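Local coordinates for protein arylmalonate decarboxylase (Bordetella bronchiseptica, PDB 3IXL) that catalyses the decarboxylation of 2-aryl-2-methylmalonates, taking up a proton and giving 2-arylpropionates and carbon dioxide, at residues G10-P15 / V70-T75; S36-G41 / E53-H58; S76-R81 / C101-T106; P21-R26 / L192-I197. The protein carries 2 engineered substitutions. All blocks are in the same frame, centred on the assembly; numbering follows the deposited sequence.

Interaction 1: residues G10-P15 / V70-T75. Engineered in segment 70-75: C74 (natural residue Gly). With PAC (2-phenylacetic acid), chain C.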
loop_
_atom_site.group_PDB
_atom_site.type_symbol
_atom_site.label_atom_id
_atom_site.label_comp_id
_atom_site.label_asym_id
_atom_site.label_seq_id
_atom_site.Cartn_x
_atom_site.Cartn_y
_atom_site.Cartn_z
ATOM N N GLY A 10 -2.072 9.998 -10.525
ATOM C CA GLY A 10 -1.903 10.888 -9.389
ATOM C C GLY A 10 -1.890 10.146 -8.069
ATOM O O GLY A 10 -2.680 9.205 -7.874
ATOM N N MET A 11 -1.021 10.582 -7.160
ATOM C CA MET A 11 -0.846 9.915 -5.859
ATOM C C MET A 11 -0.856 10.905 -4.714
ATOM O O MET A 11 -0.121 11.885 -4.738
ATOM C CB MET A 11 0.451 9.109 -5.864
ATOM C CG MET A 11 0.352 7.935 -6.815
ATOM S SD MET A 11 1.808 6.891 -6.836
ATOM C CE MET A 11 1.084 5.405 -7.555
ATOM N N ILE A 12 -1.698 10.647 -3.720
ATOM C CA ILE A 12 -1.717 11.420 -2.485
ATOM C C ILE A 12 -0.820 10.679 -1.496
ATOM O O ILE A 12 -1.068 9.504 -1.200
ATOM C CB ILE A 12 -3.147 11.561 -1.927
ATOM C CG1 ILE A 12 -4.083 12.195 -2.964
ATOM C CG2 ILE A 12 -3.126 12.400 -0.645
ATOM C CD1 ILE A 12 -5.550 12.090 -2.592
ATOM N N VAL A 13 0.238 11.341 -1.022
ATOM C CA VAL A 13 1.272 10.674 -0.219
ATOM C C VAL A 13 1.403 11.305 1.169
ATOM O O VAL A 13 1.135 12.489 1.320
ATOM C CB VAL A 13 2.646 10.670 -0.956
ATOM C CG1 VAL A 13 2.544 9.937 -2.297
ATOM C CG2 VAL A 13 3.182 12.094 -1.167
ATOM N N PRO A 14 1.762 10.517 2.196
ATOM C CA PRO A 14 1.933 11.114 3.534
ATOM C C PRO A 14 2.933 12.284 3.724
ATOM O O PRO A 14 2.565 13.259 4.387
ATOM C CB PRO A 14 2.275 9.904 4.421
ATOM C CG PRO A 14 1.618 8.744 3.696
ATOM C CD PRO A 14 1.862 9.044 2.238
ATOM N N PRO A 15 4.166 12.211 3.176
ATOM C CA PRO A 15 5.107 13.290 3.527
ATOM C C PRO A 15 4.722 14.649 2.946
ATOM O O PRO A 15 4.131 14.716 1.871
ATOM C CB PRO A 15 6.436 12.806 2.933
ATOM C CG PRO A 15 6.243 11.323 2.688
ATOM C CD PRO A 15 4.802 11.219 2.290
ATOM N N VAL A 70 -6.575 8.722 -9.349
ATOM C CA VAL A 70 -5.978 9.184 -8.102
ATOM C C VAL A 70 -5.962 8.041 -7.105
ATOM O O VAL A 70 -6.983 7.360 -6.925
ATOM C CB VAL A 70 -6.761 10.367 -7.513
ATOM C CG1 VAL A 70 -6.239 10.710 -6.121
ATOM C CG2 VAL A 70 -6.652 11.589 -8.450
ATOM N N SER A 71 -4.807 7.814 -6.478
ATOM C CA SER A 71 -4.698 6.844 -5.392
ATOM C C SER A 71 -4.220 7.506 -4.118
ATOM O O SER A 71 -3.239 8.255 -4.130
ATOM C CB SER A 71 -3.722 5.725 -5.754
ATOM O OG SER A 71 -3.565 4.873 -4.625
ATOM N N LEU A 72 -4.906 7.223 -3.017
ATOM C CA LEU A 72 -4.407 7.589 -1.703
ATOM C C LEU A 72 -3.371 6.539 -1.312
ATOM O O LEU A 72 -3.720 5.407 -0.946
ATOM C CB LEU A 72 -5.544 7.646 -0.675
ATOM C CG LEU A 72 -5.114 7.870 0.778
ATOM C CD1 LEU A 72 -4.321 9.160 0.940
ATOM C CD2 LEU A 72 -6.313 7.899 1.713
ATOM N N MET A 73 -2.099 6.923 -1.408
ATOM C CA MET A 73 -0.985 5.997 -1.227
ATOM C C MET A 73 -0.533 5.894 0.234
ATOM O O MET A 73 0.628 6.156 0.574
ATOM C CB MET A 73 0.165 6.368 -2.161
ATOM C CG MET A 73 -0.169 6.112 -3.624
ATOM S SD MET A 73 -0.170 4.365 -4.089
ATOM C CE MET A 73 1.611 4.090 -4.126
ATOM N N CYS A 74 -1.477 5.504 1.089
ATOM C CA CYS A 74 -1.193 5.197 2.489
ATOM C C CYS A 74 -2.162 4.125 2.938
ATOM O O CYS A 74 -3.377 4.278 2.809
ATOM C CB CYS A 74 -1.337 6.427 3.383
ATOM S SG CYS A 74 -0.977 6.061 5.128
ATOM N N THR A 75 -1.617 3.018 3.435
ATOM C CA THR A 75 -2.428 1.875 3.836
ATOM C C THR A 75 -3.198 2.238 5.100
ATOM O O THR A 75 -4.432 2.156 5.140
ATOM C CB THR A 75 -1.555 0.616 4.099
ATOM O OG1 THR A 75 -0.338 0.676 3.335
ATOM C CG2 THR A 75 -2.326 -0.653 3.749
HETATM C C1 PAC C . 1.130 3.210 5.556
HETATM C C2 PAC C . 1.949 4.381 6.066
HETATM C "C1'" PAC C . 2.879 5.141 5.143
HETATM C "C2'" PAC C . 3.982 5.744 5.753
HETATM C "C3'" PAC C . 4.900 6.480 5.005
HETATM C "C4'" PAC C . 4.711 6.621 3.633
HETATM C "C5'" PAC C . 3.611 6.018 3.012
HETATM C "C6'" PAC C . 2.685 5.284 3.761
HETATM O O1 PAC C . 1.209 2.780 4.371
HETATM O O2 PAC C . 0.358 2.687 6.410
#

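Interaction 2: residues S36-G41 / E53-H58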
loop_
_atom_site.group_PDB
_atom_site.type_symbol
_atom_site.label_atom_id
_atom_site.label_comp_id
_atom_site.label_asym_id
_atom_site.label_seq_id
_atom_site.Cartn_x
_atom_site.Cartn_y
_atom_site.Cartn_z
ATOM N N SER A 36 1.010 14.601 -4.495
ATOM C CA SER A 36 0.636 15.724 -3.665
ATOM C C SER A 36 0.709 15.240 -2.219
ATOM O O SER A 36 0.194 14.160 -1.892
ATOM C CB SER A 36 -0.764 16.201 -4.041
ATOM O OG SER A 36 -1.056 17.446 -3.419
ATOM N N GLY A 37 1.370 16.019 -1.364
ATOM C CA GLY A 37 1.705 15.586 -0.006
ATOM C C GLY A 37 0.818 16.088 1.111
ATOM O O GLY A 37 0.490 17.275 1.171
ATOM N N LEU A 38 0.472 15.186 2.025
ATOM C CA LEU A 38 -0.427 15.499 3.134
ATOM C C LEU A 38 0.235 16.212 4.296
ATOM O O LEU A 38 -0.421 16.993 4.981
ATOM C CB LEU A 38 -1.069 14.219 3.669
ATOM C CG LEU A 38 -2.001 13.506 2.701
ATOM C CD1 LEU A 38 -2.280 12.097 3.163
ATOM C CD2 LEU A 38 -3.302 14.272 2.606
ATOM N N GLY A 39 1.509 15.916 4.542
ATOM C CA GLY A 39 2.185 16.395 5.742
ATOM C C GLY A 39 1.854 15.606 6.994
ATOM O O GLY A 39 1.755 16.179 8.080
ATOM N N LEU A 40 1.687 14.290 6.859
ATOM C CA LEU A 40 1.420 13.428 8.011
ATOM C C LEU A 40 2.549 13.521 9.031
ATOM O O LEU A 40 3.721 13.453 8.662
ATOM C CB LEU A 40 1.252 11.970 7.548
ATOM C CG LEU A 40 0.993 10.898 8.612
ATOM C CD1 LEU A 40 -0.374 11.108 9.265
ATOM C CD2 LEU A 40 1.083 9.511 8.004
ATOM N N GLY A 41 2.186 13.666 10.306
ATOM C CA GLY A 41 3.170 13.861 11.372
ATOM C C GLY A 41 3.703 12.602 12.038
ATOM O O GLY A 41 4.838 12.577 12.516
ATOM N N GLU A 53 -8.800 14.804 6.667
ATOM C CA GLU A 53 -9.818 15.675 6.093
ATOM C C GLU A 53 -9.359 16.383 4.827
ATOM O O GLU A 53 -10.191 16.892 4.070
ATOM C CB GLU A 53 -10.266 16.707 7.123
ATOM C CG GLU A 53 -10.918 16.067 8.338
ATOM C CD GLU A 53 -11.064 17.023 9.502
ATOM O OE1 GLU A 53 -12.183 17.100 10.043
ATOM O OE2 GLU A 53 -10.078 17.688 9.878
ATOM N N SER A 54 -8.049 16.420 4.600
ATOM C CA SER A 54 -7.487 17.096 3.434
ATOM C C SER A 54 -7.376 16.213 2.199
ATOM O O SER A 54 -7.052 16.700 1.127
ATOM C CB SER A 54 -6.118 17.687 3.763
ATOM O OG SER A 54 -5.141 16.673 3.964
ATOM N N VAL A 55 -7.630 14.919 2.358
ATOM C CA VAL A 55 -7.482 13.980 1.253
ATOM C C VAL A 55 -8.281 14.406 0.020
ATOM O O VAL A 55 -7.749 14.426 -1.089
ATOM C CB VAL A 55 -7.810 12.538 1.687
ATOM C CG1 VAL A 55 -7.946 11.615 0.465
ATOM C CG2 VAL A 55 -6.722 12.028 2.631
ATOM N N VAL A 56 -9.540 14.778 0.217
ATOM C CA VAL A 56 -10.389 15.171 -0.910
ATOM C C VAL A 56 -9.819 16.380 -1.675
ATOM O O VAL A 56 -9.837 16.412 -2.906
ATOM C CB VAL A 56 -11.841 15.427 -0.439
ATOM C CG1 VAL A 56 -12.651 16.163 -1.497
ATOM C CG2 VAL A 56 -12.505 14.102 -0.102
ATOM N N ASP A 57 -9.277 17.351 -0.946
ATOM C CA ASP A 57 -8.690 18.531 -1.579
ATOM C C ASP A 57 -7.455 18.176 -2.392
ATOM O O ASP A 57 -7.231 18.738 -3.462
ATOM C CB ASP A 57 -8.364 19.609 -0.543
ATOM C CG ASP A 57 -9.614 20.178 0.115
ATOM O OD1 ASP A 57 -10.639 20.377 -0.577
ATOM O OD2 ASP A 57 -9.576 20.403 1.340
ATOM N N HIS A 58 -6.659 17.228 -1.893
ATOM C CA HIS A 58 -5.488 16.768 -2.640
ATOM C C HIS A 58 -5.907 16.007 -3.900
ATOM O O HIS A 58 -5.285 16.147 -4.950
ATOM C CB HIS A 58 -4.567 15.917 -1.763
ATOM C CG HIS A 58 -3.741 16.725 -0.815
ATOM N ND1 HIS A 58 -2.535 17.285 -1.176
ATOM C CD2 HIS A 58 -3.957 17.090 0.471
ATOM C CE1 HIS A 58 -2.036 17.950 -0.150
ATOM N NE2 HIS A 58 -2.880 17.849 0.861
HETATM O O HOH W 1 -2.728 18.080 3.867
#

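Interaction 3: residues S76-R81 / C101-T106. With PAC (2-phenylacetic acid), chain C.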
loop_
_atom_site.group_PDB
_atom_site.type_symbol
_atom_site.label_atom_id
_atom_site.label_comp_id
_atom_site.label_asym_id
_atom_site.label_seq_id
_atom_site.Cartn_x
_atom_site.Cartn_y
_atom_site.Cartn_z
ATOM N N SER A 76 -2.470 2.670 6.123
ATOM C CA SER A 76 -3.092 2.884 7.423
ATOM C C SER A 76 -4.062 4.066 7.459
ATOM O O SER A 76 -5.083 4.007 8.142
ATOM C CB SER A 76 -2.044 2.928 8.544
ATOM O OG SER A 76 -1.071 3.924 8.303
ATOM N N LEU A 77 -3.770 5.119 6.703
ATOM C CA LEU A 77 -4.697 6.247 6.609
ATOM C C LEU A 77 -6.032 5.780 6.042
ATOM O O LEU A 77 -7.087 6.336 6.374
ATOM C CB LEU A 77 -4.101 7.331 5.710
ATOM C CG LEU A 77 -4.526 8.781 5.688
ATOM C CD1 LEU A 77 -4.750 9.343 7.074
ATOM C CD2 LEU A 77 -3.368 9.497 5.046
ATOM N N SER A 78 -5.986 4.755 5.185
ATOM C CA SER A 78 -7.194 4.227 4.561
ATOM C C SER A 78 -7.869 3.049 5.286
ATOM O O SER A 78 -9.057 2.824 5.067
ATOM C CB SER A 78 -6.978 3.938 3.067
ATOM O OG SER A 78 -5.886 3.062 2.823
ATOM N N PHE A 79 -7.152 2.349 6.173
ATOM C CA PHE A 79 -7.775 1.246 6.931
ATOM C C PHE A 79 -8.092 1.531 8.401
ATOM O O PHE A 79 -8.803 0.732 9.026
ATOM C CB PHE A 79 -7.033 -0.112 6.762
ATOM C CG PHE A 79 -5.686 -0.218 7.477
ATOM C CD1 PHE A 79 -5.584 -0.123 8.874
ATOM C CD2 PHE A 79 -4.532 -0.473 6.745
ATOM C CE1 PHE A 79 -4.349 -0.227 9.512
ATOM C CE2 PHE A 79 -3.291 -0.595 7.367
ATOM C CZ PHE A 79 -3.195 -0.474 8.752
ATOM N N TYR A 80 -7.583 2.632 8.961
ATOM C CA TYR A 80 -7.634 2.782 10.425
ATOM C C TYR A 80 -9.024 2.905 11.025
ATOM O O TYR A 80 -9.195 2.725 12.231
ATOM C CB TYR A 80 -6.729 3.899 10.944
ATOM C CG TYR A 80 -7.239 5.333 10.858
ATOM C CD1 TYR A 80 -7.355 5.991 9.629
ATOM C CD2 TYR A 80 -7.516 6.062 12.019
ATOM C CE1 TYR A 80 -7.771 7.316 9.563
ATOM C CE2 TYR A 80 -7.916 7.395 11.962
ATOM C CZ TYR A 80 -8.049 8.015 10.729
ATOM O OH TYR A 80 -8.433 9.343 10.662
ATOM N N ARG A 81 -10.002 3.240 10.186
ATOM C CA ARG A 81 -11.380 3.411 10.635
ATOM C C ARG A 81 -12.263 2.256 10.192
ATOM O O ARG A 81 -13.471 2.273 10.436
ATOM C CB ARG A 81 -11.928 4.739 10.124
ATOM C CG ARG A 81 -11.375 5.935 10.877
ATOM C CD ARG A 81 -11.849 7.239 10.266
ATOM N NE ARG A 81 -11.551 8.386 11.117
ATOM C CZ ARG A 81 -11.625 9.652 10.725
ATOM N NH1 ARG A 81 -11.979 9.958 9.475
ATOM N NH2 ARG A 81 -11.334 10.618 11.584
ATOM N N CYS A 101 -10.792 6.510 -8.595
ATOM C CA CYS A 101 -10.021 6.705 -7.382
ATOM C C CYS A 101 -9.863 5.393 -6.645
ATOM O O CYS A 101 -10.711 4.499 -6.723
ATOM C CB CYS A 101 -10.703 7.719 -6.471
ATOM S SG CYS A 101 -10.690 9.409 -7.127
ATOM N N THR A 102 -8.759 5.287 -5.920
ATOM C CA THR A 102 -8.470 4.095 -5.141
ATOM C C THR A 102 -7.623 4.453 -3.927
ATOM O O THR A 102 -7.275 5.618 -3.724
ATOM C CB THR A 102 -7.808 3.012 -6.018
ATOM O OG1 THR A 102 -7.753 1.783 -5.288
ATOM C CG2 THR A 102 -6.406 3.445 -6.496
ATOM N N THR A 103 -7.326 3.456 -3.099
ATOM C CA THR A 103 -6.491 3.647 -1.912
ATOM C C THR A 103 -5.523 2.474 -1.801
ATOM O O THR A 103 -5.750 1.400 -2.376
ATOM C CB THR A 103 -7.289 3.660 -0.597
ATOM O OG1 THR A 103 -7.754 2.335 -0.302
ATOM C CG2 THR A 103 -8.459 4.660 -0.627
ATOM N N MET A 104 -4.453 2.678 -1.035
ATOM C CA MET A 104 -3.476 1.628 -0.813
ATOM C C MET A 104 -4.077 0.429 -0.064
ATOM O O MET A 104 -3.624 -0.700 -0.249
ATOM C CB MET A 104 -2.254 2.204 -0.090
ATOM C CG MET A 104 -1.086 1.248 0.102
ATOM S SD MET A 104 0.360 2.170 0.659
ATOM C CE MET A 104 0.959 2.816 -0.895
ATOM N N SER A 105 -5.096 0.660 0.763
ATOM C CA SER A 105 -5.787 -0.482 1.382
ATOM C C SER A 105 -6.559 -1.309 0.358
ATOM O O SER A 105 -6.526 -2.541 0.400
ATOM C CB SER A 105 -6.717 -0.028 2.499
ATOM O OG SER A 105 -5.970 0.335 3.647
ATOM N N THR A 106 -7.271 -0.650 -0.555
ATOM C CA THR A 106 -7.923 -1.369 -1.640
ATOM C C THR A 106 -6.888 -2.098 -2.493
ATOM O O THR A 106 -7.105 -3.235 -2.920
ATOM C CB THR A 106 -8.731 -0.401 -2.487
ATOM O OG1 THR A 106 -9.843 0.039 -1.708
ATOM C CG2 THR A 106 -9.216 -1.034 -3.792
HETATM C C1 PAC C . 1.130 3.210 5.556
HETATM C C2 PAC C . 1.949 4.381 6.066
HETATM C "C1'" PAC C . 2.879 5.141 5.143
HETATM C "C2'" PAC C . 3.982 5.744 5.753
HETATM C "C3'" PAC C . 4.900 6.480 5.005
HETATM C "C4'" PAC C . 4.711 6.621 3.633
HETATM C "C5'" PAC C . 3.611 6.018 3.012
HETATM C "C6'" PAC C . 2.685 5.284 3.761
HETATM O O1 PAC C . 1.209 2.780 4.371
HETATM O O2 PAC C . 0.358 2.687 6.410
#

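Interaction 4: residues P21-R26 / L192-I197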
loop_
_atom_site.group_PDB
_atom_site.type_symbol
_atom_site.label_atom_id
_atom_site.label_comp_id
_atom_site.label_asym_id
_atom_site.label_seq_id
_atom_site.Cartn_x
_atom_site.Cartn_y
_atom_site.Cartn_z
ATOM N N PRO A 21 6.434 8.196 -4.639
ATOM C CA PRO A 21 7.181 7.146 -3.946
ATOM C C PRO A 21 8.215 6.502 -4.873
ATOM O O PRO A 21 7.961 6.319 -6.069
ATOM C CB PRO A 21 6.093 6.157 -3.510
ATOM C CG PRO A 21 4.831 6.982 -3.447
ATOM C CD PRO A 21 4.976 7.997 -4.561
ATOM N N ALA A 22 9.383 6.187 -4.316
ATOM C CA ALA A 22 10.544 5.770 -5.103
ATOM C C ALA A 22 10.327 4.504 -5.932
ATOM O O ALA A 22 11.007 4.286 -6.939
ATOM C CB ALA A 22 11.759 5.613 -4.196
ATOM N N ASP A 23 9.380 3.668 -5.524
ATOM C CA ASP A 23 9.163 2.416 -6.236
ATOM C C ASP A 23 8.690 2.600 -7.677
ATOM O O ASP A 23 8.907 1.724 -8.515
ATOM C CB ASP A 23 8.175 1.535 -5.480
ATOM C CG ASP A 23 8.748 0.980 -4.184
ATOM O OD1 ASP A 23 9.953 1.171 -3.886
ATOM O OD2 ASP A 23 7.963 0.360 -3.450
ATOM N N GLY A 24 8.038 3.730 -7.965
ATOM C CA GLY A 24 7.436 3.945 -9.291
ATOM C C GLY A 24 8.448 3.943 -10.423
ATOM O O GLY A 24 8.191 3.382 -11.494
ATOM N N ALA A 25 9.593 4.570 -10.172
ATOM C CA ALA A 25 10.668 4.678 -11.164
ATOM C C ALA A 25 11.293 3.327 -11.500
ATOM O O ALA A 25 11.871 3.158 -12.572
ATOM C CB ALA A 25 11.730 5.643 -10.685
ATOM N N ARG A 26 11.170 2.372 -10.580
ATOM C CA ARG A 26 11.715 1.038 -10.761
ATOM C C ARG A 26 10.683 0.087 -11.369
ATOM O O ARG A 26 10.966 -0.629 -12.324
ATOM C CB ARG A 26 12.230 0.529 -9.415
ATOM C CG ARG A 26 13.459 1.310 -8.921
ATOM C CD ARG A 26 13.818 1.009 -7.470
ATOM N NE ARG A 26 14.382 -0.327 -7.314
ATOM C CZ ARG A 26 14.605 -0.923 -6.142
ATOM N NH1 ARG A 26 14.292 -0.310 -5.002
ATOM N NH2 ARG A 26 15.127 -2.143 -6.115
ATOM N N LEU A 192 10.870 0.432 1.946
ATOM C CA LEU A 192 11.472 0.172 0.643
ATOM C C LEU A 192 11.673 -1.328 0.520
ATOM O O LEU A 192 12.646 -1.894 1.016
ATOM C CB LEU A 192 12.780 0.961 0.474
ATOM C CG LEU A 192 12.572 2.479 0.435
ATOM C CD1 LEU A 192 13.873 3.237 0.680
ATOM C CD2 LEU A 192 11.927 2.918 -0.881
ATOM N N THR A 193 10.721 -1.965 -0.149
ATOM C CA THR A 193 10.548 -3.411 -0.093
ATOM C C THR A 193 10.869 -4.156 -1.383
ATOM O O THR A 193 10.766 -5.381 -1.413
ATOM C CB THR A 193 9.087 -3.772 0.255
ATOM O OG1 THR A 193 8.217 -3.354 -0.809
ATOM C CG2 THR A 193 8.657 -3.102 1.561
ATOM N N LEU A 194 11.226 -3.437 -2.449
ATOM C CA LEU A 194 11.320 -4.088 -3.760
ATOM C C LEU A 194 12.340 -5.222 -3.848
ATOM O O LEU A 194 12.113 -6.195 -4.566
ATOM C CB LEU A 194 11.544 -3.062 -4.883
ATOM C CG LEU A 194 10.333 -2.205 -5.277
ATOM C CD1 LEU A 194 10.739 -1.211 -6.342
ATOM C CD2 LEU A 194 9.181 -3.050 -5.769
ATOM N N ASP A 195 13.458 -5.104 -3.137
ATOM C CA ASP A 195 14.463 -6.173 -3.156
ATOM C C ASP A 195 14.113 -7.296 -2.182
ATOM O O ASP A 195 14.559 -8.434 -2.352
ATOM C CB ASP A 195 15.854 -5.615 -2.860
ATOM C CG ASP A 195 16.402 -4.760 -3.992
ATOM O OD1 ASP A 195 15.995 -4.952 -5.154
ATOM O OD2 ASP A 195 17.257 -3.901 -3.712
ATOM N N ALA A 196 13.285 -6.988 -1.185
ATOM C CA ALA A 196 12.868 -7.996 -0.204
ATOM C C ALA A 196 11.874 -8.994 -0.772
ATOM O O ALA A 196 11.962 -10.199 -0.494
ATOM C CB ALA A 196 12.293 -7.329 1.045
ATOM N N ILE A 197 10.920 -8.499 -1.558
ATOM C CA ILE A 197 9.812 -9.324 -2.048
ATOM C C ILE A 197 10.257 -10.603 -2.783
ATOM O O ILE A 197 9.852 -11.693 -2.382
ATOM C CB ILE A 197 8.813 -8.510 -2.917
ATOM C CG1 ILE A 197 8.163 -7.394 -2.092
ATOM C CG2 ILE A 197 7.741 -9.431 -3.521
ATOM C CD1 ILE A 197 7.532 -6.308 -2.968
HETATM O O HOH W 2 8.384 -0.678 -1.152
HETATM O O HOH W 3 11.739 -0.535 -2.596
HETATM O O HOH W 4 14.890 -1.896 -2.524
#

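Interaction 1: residues G10-P15 / V70-T75
G10 to V13 and V70 to L72 run as neighbouring parallel strands, their short axes 4.7 Å apart at the closest and 20° off parallel, with G10 paired to V70, M11 to S71 and I12 to L72. Three backbone bonds fix that pairing: S71 N to G10 O, I12 N to S71 O, and M73 N to I12 O, the last at 2.8 Å just past the end of the strand. On one face of the sheet two methionines meet. M11 stays extended beyond CG, whereas M73 is bent at both chi2 and chi3 (-74° and -75°), which lays its methyl against that of M11, CE to CE 3.7 Å. F216 of helix 211-222 touches both. On the other face I12 spreads its two branches, CD1 against V70 CG1 at 3.9 Å and CG2 against L72 CD1 at 3.8 Å, and packs against V55, H58 and L62 of helix 55-64.

These are the two central strands of a four-stranded parallel sheet, and their C-terminal ends open into the ligand pocket. Here M73 is the centre of an inverse gamma turn, and C74, an engineered residue, takes the N-cap position of the next helix. P14 CG sits 3.8 Å from C74 CB. On the bound phenylacetate, PAC C5' lies 3.4 Å from P14 CG. C74 SG lies 3.5 Å from PAC C2, and T75 binds PAC O1 through both backbone N and OG1.

Interaction 2: residues S36-G41 / E53-H58
S36 turns its OG anti to the backbone N (chi1 -169°), H58 swings its ring to the side away from its own carbonyl carbon (chi1 -77°), and the two meet where S36 OG reaches the edge of the imidazole, in its plane. The hydrogen bond from S36 OG to H58 ND1 is 2.7 Å long, and either atom could supply the proton. R61 NH1 is a second partner of S36 OG, which helps to hold the hydroxyl in place. G37 O approaches the same ring obliquely, 2.9 Å from H58 CE1.

At the far nitrogen a single water ties three groups together: it lies 3.0 Å from H58 NE2 and donates to L38 O and to S54 OG. With both nitrogens engaged, rotation of the imidazole should be well restrained. S54 OG is also hydrogen-bonded to V51 O, three residues back in the chain. L38 brings one methyl in beside them: L38 CD2 is 3.3 Å from S54 OG, 3.6 Å from H58 CD2 and 4.1 Å from V55 CG2.

The contact fastens the start of helix 55-64 to the end of strand 33-37, the outermost strand of its sheet. Helix 55-64 is part of the beta-alpha-beta crossover from strand 33-37 to strand 67-72, passing over strand 8-13, whose I12 touches L38, V55 and H58 alike, while M93 of helix 83-97 packs against V55.

Interaction 3: residues S76-R81 / C101-T106
Two serine hydroxyls face each other in the buried heart of this contact, and one of them takes two bonds from a single residue: S78 OG accepts from S105 OG at 2.9 Å and, over a longer 3.3 Å, from S105 N. The chi1 of S78 (56°) places OG between its own backbone N and carbonyl carbon; from there its own proton goes toward the carbonyls of C74, its strongest polar partner, and T75, one helical turn back. The hydroxyl thus links the first turn of helix 75-79 to the first turn of helix 104-114. Beside it S78 CB rests 3.7 Å from T103 CB, and F79 brings its CB to 3.3 Å from S105 OG, which lies at the edge of the phenyl ring. V130, L134 and F137 of helix 128-140 touch F79.

T103 is the N-cap of its helix: T103 OG1 accepts from T106 N in a nearly straight bond (173°) and has a further partner in N86.

On the pocket side, S76 grips the ligand carboxylate through backbone N and side chain, the OG lying 2.7 Å from ligand atom O2, while M104 SD stands 3.9 Å from the other oxygen, O1. Together with T75, Y126 OH and G189 N, S76 forms a carboxylate-binding site at a helix N-terminus, consistent with the dioxyanion hole described for arylmalonate decarboxylase.

Interaction 4: residues P21-R26 / L192-I197
The backbones of D23 and L194 come nearest, 7.3 Å between CA atoms, as one segment turns into the short helix 23-27 and the other leads to helix 196-204; side chains and bridging waters make the contact. L194 lies at the middle of it, touching both D23 and R26. L194 CD1 lies 3.5 Å from D23 OD1 and also sits over one face of the R26 guanidinium, 3.7 Å above the plane and off toward the rim. A bend at chi3 (72°) turns the R26 head toward L194. D195 meets the same group at its edge: R26 NH2 and D195 OD1 form a salt bridge of 3.1 Å whose hydrogen bond is weak (N-H...O angle 121°); the guanidinium and carboxylate planes stand 67° apart.

Helix 23-27 follows the first strand of one four-stranded parallel sheet and the 192-197 segment follows strand 183-187 of the other, making this a contact between the two halves of the alpha/beta fold.

Toward the 192-197 segment the D23 carboxylate works through waters, one linking OD2 to T193 N, another OD1 to L194 N; OD2 also has a weak bond to S212 OG. On the more exposed side a third water bridges R26 NH1 and, weakly, D195 OD2. Nearby, A22 CB touches L192 CD2 at 4.3 Å.

How the interactions relate
Interactions 1, 2 and 3 belong to one parallel sheet of strands ordered 33-37, 8-13, 67-72, 101-103, with its helices. Interaction 1 joins the middle pair, with interactions 2 and 3 about 8 and 9 Å away, centre to centre, toward the edges. Backbone bonds V13 O to L38 N and L72 O to M104 N link neighbours. Along the chain interaction 2 falls between the segments of interaction 1, interaction 3 follows, and interaction 4 alternates with interaction 1 and brackets interactions 2 and 3. Interaction 4, about 15 Å from interaction 1 between centres, spans to the second sheet's half. Interactions 1 and 3 both touch the phenylacetate, so the pocket draws on adjoining strand ends and the following helix starts.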